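Local coordinates for protein 2-C-methyl-D-erythritol 2,4-cyclodiphosphate synthase (Thermus thermophilus, PDB 1IV4) that converts 4-diphosphocytidyl-2-C-methyl-D-erythritol 2-phosphate into 2-C-methyl-D-erythritol 2,4-cyclodiphosphate with release of CMP, a step of isoprenoid biosynthesis, at residues Y52-I57 against R82-R87; L96-D101 against I127-K132. The protein carries 3 engineered substitutions. All coordinates share one frame; numbering follows the deposited sequence.

Contact 1. Residues Y52-I57 against R82-R87; sequences YGLGDI and RLVEAR. With C5P (cytidine-5'-monophosphate), chain O.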
loop_
_atom_site.group_PDB
_atom_site.type_symbol
_atom_site.label_atom_id
_atom_site.label_comp_id
_atom_site.label_asym_id
_atom_site.label_seq_id
_atom_site.Cartn_x
_atom_site.Cartn_y
_atom_site.Cartn_z
ATOM N N TYR A 52 -0.891 12.681 11.235
ATOM C CA TYR A 52 -1.389 13.465 12.373
ATOM C C TYR A 52 -2.900 13.563 12.370
ATOM O O TYR A 52 -3.531 14.335 13.108
ATOM C CB TYR A 52 -0.728 14.868 12.371
ATOM C CG TYR A 52 0.574 14.820 13.137
ATOM C CD1 TYR A 52 1.717 14.402 12.474
ATOM C CD2 TYR A 52 0.652 15.153 14.487
ATOM C CE1 TYR A 52 2.935 14.323 13.107
ATOM C CE2 TYR A 52 1.874 15.071 15.123
ATOM C CZ TYR A 52 2.997 14.670 14.449
ATOM O OH TYR A 52 4.233 14.569 15.055
ATOM N N GLY A 53 -3.564 12.783 11.519
ATOM C CA GLY A 53 -5.021 12.755 11.487
ATOM C C GLY A 53 -5.617 14.041 10.950
ATOM O O GLY A 53 -6.754 14.395 11.298
ATOM N N LEU A 54 -4.868 14.748 10.100
ATOM C CA LEU A 54 -5.277 16.115 9.771
ATOM C C LEU A 54 -6.243 16.184 8.599
ATOM O O LEU A 54 -6.823 17.251 8.332
ATOM C CB LEU A 54 -4.061 16.969 9.429
ATOM C CG LEU A 54 -3.012 17.141 10.528
ATOM C CD1 LEU A 54 -1.823 17.950 10.046
ATOM C CD2 LEU A 54 -3.612 17.834 11.745
ATOM N N GLY A 55 -6.431 15.093 7.892
ATOM C CA GLY A 55 -7.403 15.050 6.804
ATOM C C GLY A 55 -6.715 14.581 5.537
ATOM O O GLY A 55 -5.842 13.717 5.592
ATOM N N ASP A 56 -7.118 15.157 4.420
ATOM C CA ASP A 56 -6.495 14.771 3.156
ATOM C C ASP A 56 -6.407 15.998 2.263
ATOM O O ASP A 56 -6.838 17.081 2.669
ATOM C CB ASP A 56 -7.228 13.589 2.547
ATOM C CG ASP A 56 -8.663 13.847 2.140
ATOM O OD1 ASP A 56 -8.937 14.976 1.668
ATOM O OD2 ASP A 56 -9.477 12.905 2.278
ATOM N N ILE A 57 -5.814 15.865 1.095
ATOM C CA ILE A 57 -5.564 17.051 0.275
ATOM C C ILE A 57 -6.858 17.666 -0.238
ATOM O O ILE A 57 -6.887 18.890 -0.483
ATOM C CB ILE A 57 -4.634 16.683 -0.895
ATOM C CG1 ILE A 57 -5.125 15.497 -1.716
ATOM C CG2 ILE A 57 -3.222 16.429 -0.356
ATOM C CD1 ILE A 57 -4.299 15.342 -2.994
ATOM N N ARG A 82 4.713 21.958 7.118
ATOM C CA ARG A 82 4.576 23.000 8.135
ATOM C C ARG A 82 3.607 22.603 9.249
ATOM O O ARG A 82 3.875 22.856 10.435
ATOM C CB ARG A 82 4.077 24.322 7.523
ATOM C CG ARG A 82 4.036 25.471 8.538
ATOM C CD ARG A 82 3.509 26.773 7.929
ATOM N NE ARG A 82 2.062 26.698 7.698
ATOM C CZ ARG A 82 1.194 26.958 8.673
ATOM N NH1 ARG A 82 1.696 27.303 9.864
ATOM N NH2 ARG A 82 -0.113 26.880 8.458
ATOM N N LEU A 83 2.483 22.011 8.886
ATOM C CA LEU A 83 1.451 21.638 9.850
ATOM C C LEU A 83 1.900 20.540 10.802
ATOM O O LEU A 83 1.639 20.577 12.006
ATOM C CB LEU A 83 0.204 21.180 9.106
ATOM C CG LEU A 83 -0.546 22.279 8.349
ATOM C CD1 LEU A 83 -1.640 21.673 7.482
ATOM C CD2 LEU A 83 -1.145 23.314 9.299
ATOM N N VAL A 84 2.555 19.502 10.283
ATOM C CA VAL A 84 2.993 18.453 11.209
ATOM C C VAL A 84 4.176 18.946 12.046
ATOM O O VAL A 84 4.221 18.608 13.236
ATOM C CB VAL A 84 3.296 17.123 10.480
ATOM C CG1 VAL A 84 2.047 16.674 9.689
ATOM C CG2 VAL A 84 4.496 17.176 9.558
ATOM N N GLU A 85 5.092 19.742 11.480
ATOM C CA GLU A 85 6.202 20.287 12.274
ATOM C C GLU A 85 5.704 21.150 13.432
ATOM O O GLU A 85 6.245 21.148 14.536
ATOM C CB GLU A 85 7.155 21.097 11.381
ATOM C CG GLU A 85 8.027 20.153 10.531
ATOM C CD GLU A 85 8.678 20.868 9.366
ATOM O OE1 GLU A 85 8.538 22.106 9.269
ATOM O OE2 GLU A 85 9.340 20.168 8.561
ATOM N N ALA A 86 4.635 21.917 13.210
ATOM C CA ALA A 86 4.071 22.735 14.292
ATOM C C ALA A 86 3.458 21.859 15.388
ATOM O O ALA A 86 3.193 22.299 16.507
ATOM C CB ALA A 86 3.042 23.697 13.711
ATOM N N ARG A 87 3.219 20.589 15.067
ATOM C CA ARG A 87 2.668 19.674 16.054
ATOM C C ARG A 87 3.761 18.835 16.691
ATOM O O ARG A 87 3.452 17.915 17.447
ATOM C CB ARG A 87 1.602 18.779 15.387
ATOM C CG ARG A 87 0.240 19.476 15.398
ATOM C CD ARG A 87 -0.581 19.142 14.169
ATOM N NE ARG A 87 -1.770 19.985 14.077
ATOM C CZ ARG A 87 -1.791 21.216 13.577
ATOM N NH1 ARG A 87 -0.711 21.832 13.097
ATOM N NH2 ARG A 87 -2.948 21.872 13.555
HETATM O O3P C5P O . -9.626 11.039 -6.216
HETATM P P C5P O . -9.571 12.613 -6.192
HETATM O O1P C5P O . -10.482 13.208 -7.147
HETATM O O2P C5P O . -8.165 13.253 -5.947
HETATM O "O5'" C5P O . -10.155 13.029 -4.737
HETATM C "C5'" C5P O . -10.177 14.376 -4.351
HETATM C "C4'" C5P O . -10.797 14.410 -3.030
HETATM O "O4'" C5P O . -12.161 14.055 -2.747
HETATM C "C3'" C5P O . -9.959 13.814 -1.860
HETATM O "O3'" C5P O . -8.641 14.343 -1.596
HETATM C "C2'" C5P O . -10.957 13.452 -0.805
HETATM O "O2'" C5P O . -11.027 14.677 -0.141
HETATM C "C1'" C5P O . -12.289 13.727 -1.387
HETATM N N1 C5P O . -12.996 12.376 -1.674
HETATM C C2 C5P O . -14.166 12.077 -0.865
HETATM N N3 C5P O . -14.862 10.933 -1.011
HETATM C C4 C5P O . -14.491 9.963 -1.988
HETATM C C5 C5P O . -13.342 10.163 -2.837
HETATM C C6 C5P O . -12.659 11.356 -2.622
HETATM O O2 C5P O . -14.519 12.920 0.002
HETATM N N4 C5P O . -15.206 8.838 -2.147
HETATM O O HOH W 1 4.356 14.969 17.605
#

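Contact 2. Residues L96-D101 against I127-K132; sequences LVLTLD and IGLTFK. With MG (magnesium ion), chain I; C5P (cytidine-5'-monophosphate), chain J.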
loop_
_atom_site.group_PDB
_atom_site.type_symbol
_atom_site.label_atom_id
_atom_site.label_comp_id
_atom_site.label_asym_id
_atom_site.label_seq_id
_atom_site.Cartn_x
_atom_site.Cartn_y
_atom_site.Cartn_z
ATOM N N LEU A 96 8.152 5.415 -1.332
ATOM C CA LEU A 96 6.925 5.388 -2.147
ATOM C C LEU A 96 7.162 4.626 -3.451
ATOM O O LEU A 96 8.320 4.499 -3.839
ATOM C CB LEU A 96 6.473 6.803 -2.462
ATOM C CG LEU A 96 7.409 7.576 -3.386
ATOM C CD1 LEU A 96 6.676 8.782 -3.984
ATOM C CD2 LEU A 96 8.670 8.032 -2.699
ATOM N N VAL A 97 6.079 4.191 -4.070
ATOM C CA VAL A 97 6.150 3.439 -5.319
ATOM C C VAL A 97 5.353 4.177 -6.384
ATOM O O VAL A 97 4.202 4.521 -6.131
ATOM C CB VAL A 97 5.585 2.029 -5.143
ATOM C CG1 VAL A 97 5.693 1.252 -6.446
ATOM C CG2 VAL A 97 6.355 1.300 -4.040
ATOM N N LEU A 98 5.941 4.407 -7.553
ATOM C CA LEU A 98 5.210 4.961 -8.677
ATOM C C LEU A 98 4.963 3.880 -9.713
ATOM O O LEU A 98 5.906 3.178 -10.104
ATOM C CB LEU A 98 5.957 6.120 -9.358
ATOM C CG LEU A 98 6.449 7.228 -8.441
ATOM C CD1 LEU A 98 7.210 8.294 -9.212
ATOM C CD2 LEU A 98 5.276 7.863 -7.728
ATOM N N THR A 99 3.682 3.823 -10.073
ATOM C CA THR A 99 3.240 2.825 -11.048
ATOM C C THR A 99 2.777 3.529 -12.325
ATOM O O THR A 99 1.859 4.339 -12.284
ATOM C CB THR A 99 2.094 1.943 -10.534
ATOM O OG1 THR A 99 2.532 1.296 -9.336
ATOM C CG2 THR A 99 1.741 0.877 -11.567
ATOM N N LEU A 100 3.466 3.214 -13.409
ATOM C CA LEU A 100 3.106 3.775 -14.701
ATOM C C LEU A 100 3.893 3.046 -15.794
ATOM O O LEU A 100 5.039 2.630 -15.600
ATOM C CB LEU A 100 3.339 5.278 -14.740
ATOM C CG LEU A 100 4.793 5.715 -14.863
ATOM C CD1 LEU A 100 4.886 7.207 -15.161
ATOM C CD2 LEU A 100 5.540 5.350 -13.592
ATOM N N ASP A 101 3.237 2.885 -16.935
ATOM C CA ASP A 101 3.788 2.051 -17.991
ATOM C C ASP A 101 4.876 2.789 -18.761
ATOM O O ASP A 101 5.894 2.168 -19.050
ATOM C CB ASP A 101 2.711 1.611 -18.983
ATOM C CG ASP A 101 1.685 0.686 -18.373
ATOM O OD1 ASP A 101 1.717 0.432 -17.157
ATOM O OD2 ASP A 101 0.822 0.200 -19.131
ATOM N N ILE A 127 15.183 8.666 1.267
ATOM C CA ILE A 127 14.185 8.773 0.197
ATOM C C ILE A 127 14.161 7.423 -0.510
ATOM O O ILE A 127 15.114 7.000 -1.177
ATOM C CB ILE A 127 14.484 9.893 -0.809
ATOM C CG1 ILE A 127 14.543 11.264 -0.128
ATOM C CG2 ILE A 127 13.477 9.843 -1.962
ATOM C CD1 ILE A 127 13.163 11.658 0.357
ATOM N N GLY A 128 13.034 6.719 -0.312
ATOM C CA GLY A 128 12.932 5.389 -0.901
ATOM C C GLY A 128 11.968 5.419 -2.078
ATOM O O GLY A 128 10.780 5.256 -1.875
ATOM N N LEU A 129 12.490 5.601 -3.284
ATOM C CA LEU A 129 11.697 5.715 -4.492
ATOM C C LEU A 129 11.844 4.503 -5.394
ATOM O O LEU A 129 12.964 4.115 -5.768
ATOM C CB LEU A 129 12.158 6.986 -5.228
ATOM C CG LEU A 129 11.435 7.288 -6.542
ATOM C CD1 LEU A 129 9.942 7.476 -6.317
ATOM C CD2 LEU A 129 12.062 8.534 -7.165
ATOM N N THR A 130 10.726 3.869 -5.743
ATOM C CA THR A 130 10.836 2.739 -6.677
ATOM C C THR A 130 9.799 2.912 -7.788
ATOM O O THR A 130 8.773 3.536 -7.584
ATOM C CB THR A 130 10.636 1.358 -6.047
ATOM O OG1 THR A 130 9.347 1.314 -5.419
ATOM C CG2 THR A 130 11.678 1.123 -4.958
ATOM N N PHE A 131 10.100 2.353 -8.953
ATOM C CA PHE A 131 9.178 2.473 -10.092
ATOM C C PHE A 131 8.726 1.107 -10.580
ATOM O O PHE A 131 9.500 0.130 -10.581
ATOM C CB PHE A 131 9.858 3.156 -11.284
ATOM C CG PHE A 131 10.702 4.367 -10.947
ATOM C CD1 PHE A 131 10.195 5.418 -10.207
ATOM C CD2 PHE A 131 12.022 4.446 -11.375
ATOM C CE1 PHE A 131 10.971 6.523 -9.910
ATOM C CE2 PHE A 131 12.791 5.545 -11.093
ATOM C CZ PHE A 131 12.283 6.609 -10.364
ATOM N N LYS A 132 7.485 1.026 -11.060
ATOM C CA LYS A 132 7.046 -0.223 -11.677
ATOM C C LYS A 132 6.065 0.101 -12.804
ATOM O O LYS A 132 5.470 1.178 -12.747
ATOM C CB LYS A 132 6.328 -1.144 -10.706
ATOM C CG LYS A 132 6.824 -1.254 -9.290
ATOM C CD LYS A 132 7.719 -2.466 -9.103
ATOM C CE LYS A 132 7.315 -3.648 -9.964
ATOM N NZ LYS A 132 8.455 -4.589 -10.204
HETATM MG MG MG I . 7.652 -5.878 -11.605
HETATM O O3P C5P J . 6.864 -3.308 -13.880
HETATM P P C5P J . 8.230 -3.981 -14.278
HETATM O O1P C5P J . 8.253 -4.430 -15.650
HETATM O O2P C5P J . 8.758 -5.043 -13.215
HETATM O "O5'" C5P J . 9.386 -2.882 -14.079
HETATM C "C5'" C5P J . 10.728 -3.162 -14.369
HETATM C "C4'" C5P J . 11.520 -1.976 -14.064
HETATM O "O4'" C5P J . 11.457 -0.779 -14.865
HETATM C "C3'" C5P J . 11.575 -1.481 -12.598
HETATM O "O3'" C5P J . 12.012 -2.285 -11.476
HETATM C "C2'" C5P J . 11.965 -0.023 -12.698
HETATM O "O2'" C5P J . 13.364 -0.158 -12.710
HETATM C "C1'" C5P J . 11.999 0.306 -14.138
HETATM N N1 C5P J . 10.803 1.219 -14.509
HETATM C C2 C5P J . 11.067 2.554 -14.989
HETATM N N3 C5P J . 10.087 3.425 -15.344
HETATM C C4 C5P J . 8.715 3.045 -15.276
HETATM C C5 C5P J . 8.358 1.735 -14.804
HETATM C C6 C5P J . 9.401 0.886 -14.465
HETATM O O2 C5P J . 12.248 2.930 -15.068
HETATM N N4 C5P J . 7.746 3.897 -15.653
HETATM O O HOH W 2 9.479 2.255 -2.693
HETATM O O HOH W 3 6.515 -7.194 -12.693
HETATM O O HOH W 4 5.775 -4.768 -12.007
HETATM O O HOH W 5 8.748 -7.293 -11.420
#

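Contact 1. Residues Y52-I57 against R82-R87
The phenol ring of Y52 lies against V84 and R87, with V84 O over the rim of one face, 4.3 Å above the ring plane; R2 makes a cation-pi contact with the ring. At the ring's edge, in plane, a water sits 2.6 Å from Y52 OH and donates to R87 O. V84 CG1 comes up obliquely to Y52 CD1 (3.6 Å), while R87 CB does the same at Y52 CE2 (3.7 Å). The R87 guanidinium is turned 81° from the ring, so the two do not stack in parallel; R87 NH1 donates to L83 O (2.9 Å), tying the group back to the helix one turn earlier. With CG anti to its carbonyl carbon (chi1 -61°), L54 sends CD1 to L83 CB (3.9 Å) and CD2 to R87 NE (3.7 Å). A serine in place of Y52 would probably leave a gap beside V84 and deprive the water of its phenolic partner. No direct hydrogen bond crosses. D56, at the N-cap position before helix 57-60, accepts from CMP O2' through OD1 (2.8 Å). A Schellman motif with G53 as C-prime residue ends helix 39-50, and the turn brings this loop against the C-terminal part of helix 73-85.

Contact 2. Residues L96-D101 against I127-K132
K132 leans over V97 of the adjacent strand before reaching the ligand. Its CB passes 3.9 Å from O3P of the bound CMP, and K132 CG meets V97 CG1 at 4.0 Å. Bends at chi2 and chi3 then carry the chain away from the neighbouring strand, and NZ is modelled 2.1 Å from a magnesium ion. This bond is doubtful, because a lysine amine would have to give up its proton to bind a metal, and so is the ion's position or identity; the modelled sphere also includes CMP O2P, three waters and D8 of the third subunit. The short segments 96-99 and 127-132 run parallel, their directions 23° apart, and five hydrogen bonds alternate in direction between them: L96 N to G128 O, T130 N to L96 O, L98 N to T130 O, K132 N to L98 O, and L100 N to K132 O. They belong to the two strands of a beta-alpha-beta unit whose crossover contains helix 109-120, with 127-132 at the edge of this chain's main sheet. On the face of V97, T130 OG1 lies 3.3 Å from V97 CG2, and a water lies 2.8 Å from L96 O, where it can donate, and also bonds T130 OG1. The other face is apolar. L129 CD1, carried by a CG anti to the backbone N, packs against L96 CD2 at 3.9 Å and also touches L98 CD1, which in turn stands at the edge of the F131 ring, 4.2 Å from F131 CE1. Further along, L100 O accepts a hydrogen bond from N4 of the cytosine (3.0 Å, 166°).

Contact 1 is a peripheral patch, only partly buried, its centre about 16 Å from the chain's centre, whereas every touching residue of contact 2 is buried, the centre of that contact lying about 10 Å from the chain's centre. They share no element, although helix 73-85 of contact 1 is followed in the chain by strand 91-99 of contact 2. Their centres, about 24 Å apart, lie on opposite sides of the chain's centre. Side-chain packing joins the loop and helix of contact 1; main-chain hydrogen bonds join the strands of contact 2. Within the trimer they still converge: D56 OD2 accepts from F131 N of the second subunit, and a nucleotide site, probably each, combines one chain's 52-57 loop with another's 96-101 and 127-132.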